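LBCATS-a (Synthetic construct, PDB 5EY5) probably cleaves indole-3-glycerol phosphate to indole and glyceraldehyde 3-phosphate, as tryptophan synthase alpha chains do, and binds sn-glycerol-3-phosphate here. Local coordinates at residues A[1-4]-A[5-8]; A[28-31]-A[32-35]; A[61-64]-A[65-68]; A[116-120]-A[121-125]. One frame throughout, in Å; residues are numbered along the deposited sequence.

Contact 1: residues A[1-4]-A[5-8]; sequences MNRI and AEAF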
ATOM      1  N   MET A   1      56.534  35.393   6.331  1.00 67.60           N
ATOM      2  CA  MET A   1      55.100  35.652   6.427  1.00 67.73           C
ATOM      3  C   MET A   1      54.338  34.951   5.306  1.00 64.75           C
ATOM      4  O   MET A   1      54.856  34.798   4.198  1.00 64.87           O
ATOM      5  CB  MET A   1      54.820  37.157   6.392  1.00 75.13           C
ATOM      6  CG  MET A   1      55.230  37.822   5.090  1.00 85.51           C
ATOM      7  SD  MET A   1      55.152  39.629   5.102  1.00 93.77           S
ATOM      8  CE  MET A   1      53.409  39.907   5.395  1.00 84.58           C
ATOM      9  N   ASN A   2      53.107  34.530   5.602  1.00 59.69           N
ATOM     10  CA  ASN A   2      52.277  33.852   4.611  1.00 50.50           C
ATOM     11  C   ASN A   2      52.210  34.665   3.319  1.00 47.41           C
ATOM     12  O   ASN A   2      52.146  35.900   3.344  1.00 39.66           O
ATOM     13  CB  ASN A   2      50.868  33.626   5.180  1.00 44.17           C
ATOM     14  CG  ASN A   2      50.059  32.594   4.388  1.00 39.81           C
ATOM     15  OD1 ASN A   2      49.511  32.897   3.328  1.00 36.63           O
ATOM     16  ND2 ASN A   2      49.964  31.370   4.924  1.00 47.01           N
ATOM     17  N   ARG A   3      52.252  33.959   2.180  1.00 42.07           N
ATOM     18  CA  ARG A   3      52.086  34.613   0.882  1.00 37.46           C
ATOM     19  C   ARG A   3      50.803  35.430   0.816  1.00 37.62           C
ATOM     20  O   ARG A   3      50.742  36.450   0.119  1.00 38.87           O
ATOM     21  CB  ARG A   3      52.081  33.574  -0.243  1.00 37.41           C
ATOM     22  CG  ARG A   3      53.447  32.970  -0.529  1.00 41.07           C
ATOM     23  CD  ARG A   3      53.390  32.084  -1.775  1.00 42.92           C
ATOM     24  NE  ARG A   3      54.657  31.400  -2.022  1.00 48.82           N
ATOM     25  CZ  ARG A   3      54.917  30.143  -1.673  1.00 53.71           C
ATOM     26  NH1 ARG A   3      53.998  29.412  -1.056  1.00 53.70           N
ATOM     27  NH2 ARG A   3      56.104  29.613  -1.944  1.00 55.12           N
ATOM     28  N   ILE A   4      49.742  34.973   1.482  1.00 34.38           N
ATOM     29  CA  ILE A   4      48.494  35.734   1.455  1.00 28.71           C
ATOM     30  C   ILE A   4      48.696  37.095   2.103  1.00 38.83           C
ATOM     31  O   ILE A   4      48.322  38.134   1.544  1.00 39.06           O
ATOM     32  CB  ILE A   4      47.363  34.951   2.138  1.00 37.51           C
ATOM     33  CG1 ILE A   4      47.013  33.692   1.329  1.00 34.26           C
ATOM     34  CG2 ILE A   4      46.144  35.840   2.283  1.00 39.04           C
ATOM     35  CD1 ILE A   4      46.061  32.760   2.059  1.00 33.34           C
ATOM     36  N   ALA A   5      49.304  37.108   3.288  1.00 36.11           N
ATOM     37  CA  ALA A   5      49.595  38.372   3.956  1.00 42.68           C
ATOM     38  C   ALA A   5      50.488  39.258   3.094  1.00 42.48           C
ATOM     39  O   ALA A   5      50.239  40.460   2.963  1.00 42.55           O
ATOM     40  CB  ALA A   5      50.238  38.111   5.318  1.00 43.34           C
ATOM     41  N   GLU A   6      51.534  38.679   2.493  1.00 49.10           N
ATOM     42  CA  GLU A   6      52.430  39.471   1.650  1.00 54.25           C
ATOM     43  C   GLU A   6      51.682  40.099   0.481  1.00 42.45           C
ATOM     44  O   GLU A   6      51.869  41.278   0.174  1.00 42.33           O
ATOM     45  CB  GLU A   6      53.584  38.611   1.132  1.00 68.28           C
ATOM     46  CG  GLU A   6      54.345  37.882   2.210  1.00 81.47           C
ATOM     47  CD  GLU A   6      55.553  37.127   1.681  1.00 91.36           C
ATOM     48  OE1 GLU A   6      55.547  36.734   0.491  1.00 93.28           O
ATOM     49  OE2 GLU A   6      56.511  36.930   2.461  1.00 95.37           O
ATOM     50  N   ALA A   7      50.814  39.328  -0.172  1.00 37.21           N
ATOM     51  CA  ALA A   7      50.027  39.860  -1.278  1.00 34.56           C
ATOM     52  C   ALA A   7      49.156  41.043  -0.850  1.00 34.79           C
ATOM     53  O   ALA A   7      49.100  42.059  -1.549  1.00 37.71           O
ATOM     54  CB  ALA A   7      49.163  38.756  -1.866  1.00 30.70           C
ATOM     55  N   PHE A   8      48.440  40.920   0.272  1.00 37.51           N
ATOM     56  CA  PHE A   8      47.530  41.991   0.689  1.00 35.23           C
ATOM     57  C   PHE A   8      48.306  43.227   1.112  1.00 41.12           C
ATOM     58  O   PHE A   8      47.892  44.358   0.823  1.00 41.17           O
ATOM     59  CB  PHE A   8      46.625  41.525   1.834  1.00 30.17           C
ATOM     60  CG  PHE A   8      45.377  40.825   1.375  1.00 34.78           C
ATOM     61  CD1 PHE A   8      44.359  41.529   0.739  1.00 41.23           C
ATOM     62  CD2 PHE A   8      45.217  39.469   1.587  1.00 36.33           C
ATOM     63  CE1 PHE A   8      43.197  40.878   0.301  1.00 40.72           C
ATOM     64  CE2 PHE A   8      44.064  38.811   1.153  1.00 38.52           C
ATOM     65  CZ  PHE A   8      43.051  39.522   0.514  1.00 38.29           C
TER
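The backbone turns from N2 into the first coil of helix 3-14, and E6 N donates to N2 O at 3.0 Å. The next two bonds follow the same i to i+4 spacing. A7 N reaches R3 O at 2.9 Å, and F8 N reaches I4 O at 3.1 Å. N2 is the N-cap. A chi1 of -164° swings its amide opposite the backbone N, and OD1 accepts I4 N on a lone pair at 2.8 Å. The other end of that amide, ND2, binds the backbone oxygens of D124 and G147. N2 thus stands at the head of an N-terminal helix that packs on the TIM barrel. M1 precedes the cap. Its side chain is bent at chi3, which sets CE against A5 CB at 3.6 Å. The carboxylate of E6 lies near the chain terminus, with OE2 4.2 Å from M1 N. That is too far for a salt bridge, but the charges are opposite. With an alanine in place of E6, the terminal amine is likely to be left without this nearby opposite charge. On the buried side I4 and F8 run side by side. I4 CG2 meets the F8 ring at its edge, 3.8 Å from CE2. R3 points away from this turn, and its guanidinium binds T93 O and D124.

Contact 2: residues A[28-31]-A[32-35]; sequences PDLE and TTLE
D29 and T32 carry the polar contact of this turn. D29 is the N-cap of helix 30-42, and its OD1 accepts two bonds from T32. T32 N meets OD1 at 2.8 Å, nearly along the C-O axis. The hydroxyl T32 OG1 donates to the same D29 OD1 at 2.7 Å, from above the carboxylate plane. T32 keeps OG1 on the side of its own backbone N (chi1 -58°), which lets both donors converge on D29 OD1. A chi1 of 59° places D29 CG between its backbone N and carbonyl carbon and brings OD1 within reach of both. This double grip should limit rotation of the carboxylate.

Backbone bonds continue the turn. T33 N donates to D29 O, L34 N to L30 O at 2.9 Å, and E35 N to E31 O at 3.1 Å. T33 OG1 is also bonded to G26 N, in the loop between strand 18-24 and the helix.

Apolar contact is slight. P28, which follows a cis peptide, lays its ring across T32, with CD 3.6 Å from T32 CG2. L30 and L34 turn to helix 78-91, where L30 packs on M84 and L34 on L88.

Like charges meet on the outer side. E31 bends at chi2, and its OE1 comes 3.4 Å from E35 OE1, with the carboxylate planes 34° apart. This closeness probably costs some energy, or makes a proton on one of them easier to keep.

An aspartate N-cap here opens the helix of a beta-alpha-beta unit in the TIM barrel, between strands 18-24 and 48-51.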
ATOM      1  N   PRO A  28      38.660  21.099 -17.082  1.00 40.63           N
ATOM      2  CA  PRO A  28      38.320  19.750 -17.542  1.00 33.50           C
ATOM      3  C   PRO A  28      39.379  18.680 -17.233  1.00 33.35           C
ATOM      4  O   PRO A  28      39.062  17.492 -17.287  1.00 34.84           O
ATOM      5  CB  PRO A  28      38.193  19.938 -19.052  1.00 40.79           C
ATOM      6  CG  PRO A  28      39.194  20.985 -19.352  1.00 37.86           C
ATOM      7  CD  PRO A  28      39.135  21.943 -18.195  1.00 38.23           C
ATOM      8  N   ASP A  29      40.610  19.086 -16.932  1.00 34.45           N
ATOM      9  CA  ASP A  29      41.628  18.150 -16.467  1.00 35.85           C
ATOM     10  C   ASP A  29      42.744  18.972 -15.845  1.00 35.25           C
ATOM     11  O   ASP A  29      42.772  20.197 -15.976  1.00 32.83           O
ATOM     12  CB  ASP A  29      42.142  17.250 -17.598  1.00 47.18           C
ATOM     13  CG  ASP A  29      42.751  18.039 -18.747  1.00 53.45           C
ATOM     14  OD1 ASP A  29      43.400  19.068 -18.489  1.00 63.66           O
ATOM     15  OD2 ASP A  29      42.578  17.628 -19.912  1.00 57.94           O
ATOM     16  N   LEU A  30      43.683  18.285 -15.185  1.00 31.18           N
ATOM     17  CA  LEU A  30      44.652  19.011 -14.356  1.00 38.21           C
ATOM     18  C   LEU A  30      45.683  19.756 -15.193  1.00 40.55           C
ATOM     19  O   LEU A  30      46.150  20.838 -14.793  1.00 29.96           O
ATOM     20  CB  LEU A  30      45.344  18.051 -13.387  1.00 37.57           C
ATOM     21  CG  LEU A  30      44.603  17.825 -12.074  1.00 34.18           C
ATOM     22  CD1 LEU A  30      45.349  16.821 -11.191  1.00 39.88           C
ATOM     23  CD2 LEU A  30      44.392  19.157 -11.333  1.00 35.34           C
ATOM     24  N   GLU A  31      46.062  19.197 -16.346  1.00 31.14           N
ATOM     25  CA  GLU A  31      46.918  19.940 -17.267  1.00 38.10           C
ATOM     26  C   GLU A  31      46.271  21.266 -17.655  1.00 44.98           C
ATOM     27  O   GLU A  31      46.944  22.299 -17.729  1.00 46.24           O
ATOM     28  CB  GLU A  31      47.215  19.096 -18.507  1.00 51.76           C
ATOM     29  CG  GLU A  31      47.511  19.911 -19.776  1.00 74.70           C
ATOM     30  CD  GLU A  31      48.717  20.847 -19.646  1.00 90.78           C
ATOM     31  OE1 GLU A  31      48.757  21.872 -20.362  1.00 92.45           O
ATOM     32  OE2 GLU A  31      49.624  20.563 -18.834  1.00 98.26           O
ATOM     33  N   THR A  32      44.957  21.262 -17.889  1.00 40.56           N
ATOM     34  CA  THR A  32      44.284  22.499 -18.257  1.00 39.98           C
ATOM     35  C   THR A  32      44.181  23.444 -17.067  1.00 41.60           C
ATOM     36  O   THR A  32      44.245  24.666 -17.242  1.00 41.63           O
ATOM     37  CB  THR A  32      42.900  22.187 -18.835  1.00 45.46           C
ATOM     38  OG1 THR A  32      43.054  21.321 -19.965  1.00 54.05           O
ATOM     39  CG2 THR A  32      42.199  23.470 -19.288  1.00 41.99           C
ATOM     40  N   THR A  33      44.020  22.900 -15.859  1.00 33.86           N
ATOM     41  CA  THR A  33      44.055  23.723 -14.657  1.00 37.84           C
ATOM     42  C   THR A  33      45.375  24.468 -14.548  1.00 31.57           C
ATOM     43  O   THR A  33      45.404  25.683 -14.304  1.00 39.33           O
ATOM     44  CB  THR A  33      43.849  22.859 -13.405  1.00 37.83           C
ATOM     45  OG1 THR A  33      42.645  22.085 -13.523  1.00 37.36           O
ATOM     46  CG2 THR A  33      43.767  23.744 -12.177  1.00 33.87           C
ATOM     47  N   LEU A  34      46.477  23.734 -14.634  1.00 36.63           N
ATOM     48  CA  LEU A  34      47.804  24.333 -14.648  1.00 43.16           C
ATOM     49  C   LEU A  34      47.881  25.478 -15.653  1.00 42.35           C
ATOM     50  O   LEU A  34      48.254  26.602 -15.307  1.00 40.08           O
ATOM     51  CB  LEU A  34      48.841  23.256 -14.982  1.00 46.10           C
ATOM     52  CG  LEU A  34      50.293  23.642 -14.735  1.00 45.67           C
ATOM     53  CD1 LEU A  34      50.405  24.223 -13.330  1.00 44.50           C
ATOM     54  CD2 LEU A  34      51.163  22.417 -14.889  1.00 41.72           C
ATOM     55  N   GLU A  35      47.571  25.192 -16.923  1.00 42.60           N
ATOM     56  CA  GLU A  35      47.519  26.252 -17.929  1.00 41.60           C
ATOM     57  C   GLU A  35      46.652  27.419 -17.462  1.00 40.18           C
ATOM     58  O   GLU A  35      47.026  28.584 -17.637  1.00 37.69           O
ATOM     59  CB  GLU A  35      46.990  25.702 -19.251  1.00 46.37           C
ATOM     60  CG  GLU A  35      48.028  25.008 -20.114  1.00 59.53           C
ATOM     61  CD  GLU A  35      47.681  25.072 -21.601  1.00 73.16           C
ATOM     62  OE1 GLU A  35      46.904  24.211 -22.076  1.00 72.49           O
ATOM     63  OE2 GLU A  35      48.182  25.996 -22.289  1.00 79.35           O
TER

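Contact 3: residues A[61-64]-A[65-68]; sequences GPTI and QRAS
G61 sits at the N-cap position of helix 62-73 in the TIM barrel, and Q65 N donates to its carbonyl, G61 O, at 3.0 Å. The turn continues with R66 N to P62 O at 2.9 Å and A67 N to T63 O at 3.1 Å. The inner side is tightly packed. I64 belongs to the sn-glycerol-3-phosphate pocket and also touches F22 and S234. T63 and A67 lie against V237 of helix 234-241. Q65 is buried too. Its chain folds back along the turn, CG beside the backbone N (chi1 -70°), and CG comes 3.0 Å from G61 O. Its NE2 is bonded to D60 O, just ahead of G61. Replacing Q65 by an alanine would probably leave D60 O without this amide and open a gap beside the helix start. The outer side is looser, with P62 and R66 exposed. R66 bends at chi3, and one face of its guanidinium covers P62 O, 3.4 Å from the plane, and T63 CA. R66 NE forms a salt bridge with E241. At the guanidinium edge a water accepts from R66 NH2 at 2.8 Å and lies 3.2 Å from T63 OG1, to which it is also hydrogen-bonded.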
ATOM      1  N   GLY A  61      26.426  26.190  -6.016  1.00 44.30           N
ATOM      2  CA  GLY A  61      25.368  26.208  -6.992  1.00 41.78           C
ATOM      3  C   GLY A  61      25.663  25.275  -8.160  1.00 37.25           C
ATOM      4  O   GLY A  61      26.709  24.613  -8.210  1.00 39.52           O
ATOM      5  N   PRO A  62      24.739  25.229  -9.122  1.00 38.90           N
ATOM      6  CA  PRO A  62      24.848  24.227 -10.200  1.00 43.67           C
ATOM      7  C   PRO A  62      26.133  24.316 -11.013  1.00 36.05           C
ATOM      8  O   PRO A  62      26.697  23.283 -11.378  1.00 37.16           O
ATOM      9  CB  PRO A  62      23.615  24.523 -11.068  1.00 51.80           C
ATOM     10  CG  PRO A  62      22.668  25.255 -10.158  1.00 53.07           C
ATOM     11  CD  PRO A  62      23.527  26.056  -9.244  1.00 48.67           C
ATOM     12  N   THR A  63      26.595  25.524 -11.335  1.00 43.14           N
ATOM     13  CA  THR A  63      27.813  25.681 -12.127  1.00 27.80           C
ATOM     14  C   THR A  63      28.982  24.933 -11.515  1.00 28.39           C
ATOM     15  O   THR A  63      29.659  24.140 -12.181  1.00 36.37           O
ATOM     16  CB  THR A  63      28.158  27.160 -12.233  1.00 34.53           C
ATOM     17  OG1 THR A  63      27.034  27.856 -12.781  1.00 38.52           O
ATOM     18  CG2 THR A  63      29.381  27.352 -13.121  1.00 33.33           C
ATOM     19  N   ILE A  64      29.274  25.223 -10.252  1.00 28.52           N
ATOM     20  CA  ILE A  64      30.430  24.608  -9.628  1.00 32.22           C
ATOM     21  C   ILE A  64      30.155  23.153  -9.262  1.00 36.80           C
ATOM     22  O   ILE A  64      31.092  22.353  -9.180  1.00 32.88           O
ATOM     23  CB  ILE A  64      30.861  25.478  -8.436  1.00 34.54           C
ATOM     24  CG1 ILE A  64      31.440  26.782  -9.004  1.00 42.91           C
ATOM     25  CG2 ILE A  64      31.891  24.749  -7.549  1.00 36.13           C
ATOM     26  CD1 ILE A  64      31.762  27.830  -7.994  1.00 41.32           C
ATOM     27  N   GLN A  65      28.883  22.786  -9.045  1.00 44.39           N
ATOM     28  CA  GLN A  65      28.508  21.377  -8.913  1.00 39.97           C
ATOM     29  C   GLN A  65      28.932  20.594 -10.143  1.00 33.25           C
ATOM     30  O   GLN A  65      29.464  19.483 -10.037  1.00 32.88           O
ATOM     31  CB  GLN A  65      26.985  21.225  -8.737  1.00 35.65           C
ATOM     32  CG  GLN A  65      26.372  21.698  -7.420  1.00 40.05           C
ATOM     33  CD  GLN A  65      24.849  21.768  -7.508  1.00 46.96           C
ATOM     34  OE1 GLN A  65      24.221  20.985  -8.228  1.00 46.87           O
ATOM     35  NE2 GLN A  65      24.251  22.722  -6.793  1.00 43.28           N
ATOM     36  N   ARG A  66      28.619  21.131 -11.326  1.00 30.89           N
ATOM     37  CA  ARG A  66      28.968  20.474 -12.584  1.00 35.88           C
ATOM     38  C   ARG A  66      30.469  20.427 -12.797  1.00 29.92           C
ATOM     39  O   ARG A  66      30.985  19.450 -13.337  1.00 30.92           O
ATOM     40  CB  ARG A  66      28.304  21.181 -13.771  1.00 33.87           C
ATOM     41  CG  ARG A  66      26.788  21.159 -13.715  1.00 42.39           C
ATOM     42  CD  ARG A  66      26.140  21.637 -15.006  1.00 35.91           C
ATOM     43  NE  ARG A  66      26.441  23.025 -15.331  1.00 41.28           N
ATOM     44  CZ  ARG A  66      25.719  24.061 -14.916  1.00 45.73           C
ATOM     45  NH1 ARG A  66      24.664  23.858 -14.138  1.00 43.90           N
ATOM     46  NH2 ARG A  66      26.058  25.298 -15.267  1.00 43.98           N
ATOM     47  N   ALA A  67      31.184  21.502 -12.442  1.00 32.17           N
ATOM     48  CA  ALA A  67      32.640  21.463 -12.555  1.00 29.88           C
ATOM     49  C   ALA A  67      33.227  20.372 -11.660  1.00 24.64           C
ATOM     50  O   ALA A  67      34.126  19.640 -12.080  1.00 29.31           O
ATOM     51  CB  ALA A  67      33.233  22.834 -12.216  1.00 27.25           C
ATOM     52  N   SER A  68      32.719  20.244 -10.423  1.00 25.17           N
ATOM     53  CA  SER A  68      33.196  19.207  -9.502  1.00 23.99           C
ATOM     54  C   SER A  68      32.942  17.813 -10.044  1.00 24.49           C
ATOM     55  O   SER A  68      33.791  16.919  -9.916  1.00 26.19           O
ATOM     56  CB  SER A  68      32.518  19.344  -8.132  1.00 33.98           C
ATOM     57  OG  SER A  68      32.959  20.490  -7.424  1.00 43.93           O
TER
HETATM   58  O   HOH W   1      24.189  26.774 -13.736  1.00 45.25           O

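Contact 4: residues A[116-120]-A[121-125]; sequences KECAE and AGVDG
E117 O accepts from A121 N at 2.9 Å, the first of the bonds that close helix 111-121. The same oxygen is 3.3 Å from A121 CB. The E117 side chain and A121 both lie on F82 of helix 78-91.

C118 follows, and its carbonyl oxygen accepts both of the last N-H groups, from opposite faces of its plane. G122 N reaches C118 O at 2.9 Å, and V123 N reaches the same atom at 2.9 Å with an angle of 172° at the hydrogen. The side chain of C118 packs beside that of V123, with CB to CB at 4.0 Å and C118 SG to V123 CG1 at 4.0 Å. SG stands beside its own backbone N (chi1 -80°), on the side where CG1 lies.

A119 is exposed on its outer side and touches Y146 of helix 137-146. E120 ends the segment, and its N donates to K116 O.

Beyond it G122 has a positive phi of 114°, where a side chain would jam against A121 O. The 6→1 bond from V123 N to C118 O, the glycine and the apolar pair resemble a Schellman motif. The usual 5→2 bond, from G122 N to A119 O, is missing, because G122 N goes to C118 O instead. The helix therefore probably ends sharply here, with both N-H groups satisfied, and the chain turns off toward strand 125-127.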
ATOM      1  N   LYS A 116      50.261  19.387   6.663  1.00 37.82           N
ATOM      2  CA  LYS A 116      51.690  19.216   6.403  1.00 45.85           C
ATOM      3  C   LYS A 116      51.971  19.176   4.902  1.00 45.36           C
ATOM      4  O   LYS A 116      52.903  19.826   4.418  1.00 45.67           O
ATOM      5  CB  LYS A 116      52.210  17.948   7.085  1.00 47.68           C
ATOM      6  CG  LYS A 116      53.725  17.781   7.019  1.00 54.18           C
ATOM      7  CD  LYS A 116      54.170  16.387   7.456  1.00 56.85           C
ATOM      8  CE  LYS A 116      55.683  16.227   7.339  1.00 66.44           C
ATOM      9  NZ  LYS A 116      56.139  14.836   7.631  1.00 73.00           N
ATOM     10  N   GLU A 117      51.173  18.421   4.148  1.00 41.86           N
ATOM     11  CA  GLU A 117      51.348  18.395   2.702  1.00 44.34           C
ATOM     12  C   GLU A 117      51.053  19.758   2.080  1.00 44.73           C
ATOM     13  O   GLU A 117      51.680  20.129   1.078  1.00 50.10           O
ATOM     14  CB  GLU A 117      50.462  17.320   2.077  1.00 44.07           C
ATOM     15  CG  GLU A 117      50.505  17.290   0.563  1.00 56.97           C
ATOM     16  CD  GLU A 117      51.712  16.536   0.018  1.00 74.94           C
ATOM     17  OE1 GLU A 117      51.520  15.667  -0.860  1.00 80.15           O
ATOM     18  OE2 GLU A 117      52.846  16.808   0.469  1.00 78.14           O
ATOM     19  N   CYS A 118      50.114  20.518   2.654  1.00 37.95           N
ATOM     20  CA  CYS A 118      49.891  21.879   2.177  1.00 35.26           C
ATOM     21  C   CYS A 118      51.164  22.699   2.269  1.00 41.62           C
ATOM     22  O   CYS A 118      51.556  23.368   1.307  1.00 32.64           O
ATOM     23  CB  CYS A 118      48.776  22.559   2.973  1.00 36.85           C
ATOM     24  SG  CYS A 118      47.128  22.102   2.442  1.00 36.91           S
ATOM     25  N   ALA A 119      51.824  22.660   3.431  1.00 42.88           N
ATOM     26  CA  ALA A 119      53.008  23.481   3.642  1.00 47.42           C
ATOM     27  C   ALA A 119      54.155  23.035   2.752  1.00 52.44           C
ATOM     28  O   ALA A 119      54.935  23.868   2.287  1.00 48.99           O
ATOM     29  CB  ALA A 119      53.424  23.445   5.112  1.00 45.30           C
ATOM     30  N   GLU A 120      54.263  21.737   2.485  1.00 51.16           N
ATOM     31  CA  GLU A 120      55.390  21.274   1.685  1.00 57.37           C
ATOM     32  C   GLU A 120      55.153  21.511   0.199  1.00 44.54           C
ATOM     33  O   GLU A 120      56.094  21.814  -0.544  1.00 44.26           O
ATOM     34  CB  GLU A 120      55.668  19.796   1.963  1.00 64.61           C
ATOM     35  CG  GLU A 120      55.817  19.474   3.437  1.00 70.81           C
ATOM     36  CD  GLU A 120      56.401  18.099   3.673  1.00 82.54           C
ATOM     37  OE1 GLU A 120      57.547  18.013   4.164  1.00 87.96           O
ATOM     38  OE2 GLU A 120      55.717  17.103   3.356  1.00 87.68           O
ATOM     39  N   ALA A 121      53.911  21.373  -0.253  1.00 39.26           N
ATOM     40  CA  ALA A 121      53.617  21.614  -1.662  1.00 38.62           C
ATOM     41  C   ALA A 121      53.621  23.101  -1.999  1.00 44.73           C
ATOM     42  O   ALA A 121      54.021  23.484  -3.104  1.00 45.78           O
ATOM     43  CB  ALA A 121      52.276  20.996  -2.035  1.00 33.09           C
ATOM     44  N   GLY A 122      53.180  23.949  -1.078  1.00 43.71           N
ATOM     45  CA  GLY A 122      53.186  25.376  -1.327  1.00 40.10           C
ATOM     46  C   GLY A 122      51.783  25.941  -1.400  1.00 42.43           C
ATOM     47  O   GLY A 122      51.505  26.829  -2.213  1.00 39.28           O
ATOM     48  N   VAL A 123      50.887  25.419  -0.563  1.00 35.51           N
ATOM     49  CA  VAL A 123      49.507  25.895  -0.475  1.00 33.41           C
ATOM     50  C   VAL A 123      49.419  26.823   0.722  1.00 36.68           C
ATOM     51  O   VAL A 123      49.714  26.422   1.850  1.00 36.66           O
ATOM     52  CB  VAL A 123      48.508  24.742  -0.326  1.00 36.22           C
ATOM     53  CG1 VAL A 123      47.119  25.299   0.069  1.00 36.07           C
ATOM     54  CG2 VAL A 123      48.417  23.927  -1.611  1.00 36.13           C
ATOM     55  N   ASP A 124      48.972  28.048   0.492  1.00 31.72           N
ATOM     56  CA  ASP A 124      49.084  29.063   1.527  1.00 29.46           C
ATOM     57  C   ASP A 124      47.859  29.166   2.417  1.00 32.28           C
ATOM     58  O   ASP A 124      47.975  29.644   3.548  1.00 39.53           O
ATOM     59  CB  ASP A 124      49.394  30.399   0.857  1.00 35.88           C
ATOM     60  CG  ASP A 124      50.601  30.291  -0.073  1.00 46.05           C
ATOM     61  OD1 ASP A 124      50.424  30.332  -1.311  1.00 46.83           O
ATOM     62  OD2 ASP A 124      51.724  30.113   0.447  1.00 59.30           O
ATOM     63  N   GLY A 125      46.695  28.732   1.953  1.00 30.42           N
ATOM     64  CA  GLY A 125      45.498  28.943   2.737  1.00 32.14           C
ATOM     65  C   GLY A 125      44.429  27.927   2.408  1.00 28.08           C
ATOM     66  O   GLY A 125      44.493  27.211   1.402  1.00 27.59           O
TER

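Contacts 1 and 4 touch directly, with centres 14 Å apart. R3 NH1 forms a salt bridge with D124 OD2 at 2.8 Å, and N2 ND2 probably bonds D124 O at 3.0 Å. The start of helix 3-14 is thus tied to the loop that enters strand 125-127. Contacts 2 and 3 are neighbours without touching, their nearest atoms about 7 Å apart. Contacts 1 and 3 lie on opposite sides of the chain centre, 29 Å between centres. Contact 3 alone reaches the ligand: the I64 side chain is about 3 Å from sn-glycerol-3-phosphate. The side chains of F8 in contact 1 and V123 in contact 4 stay about 12 Å and 14 Å away.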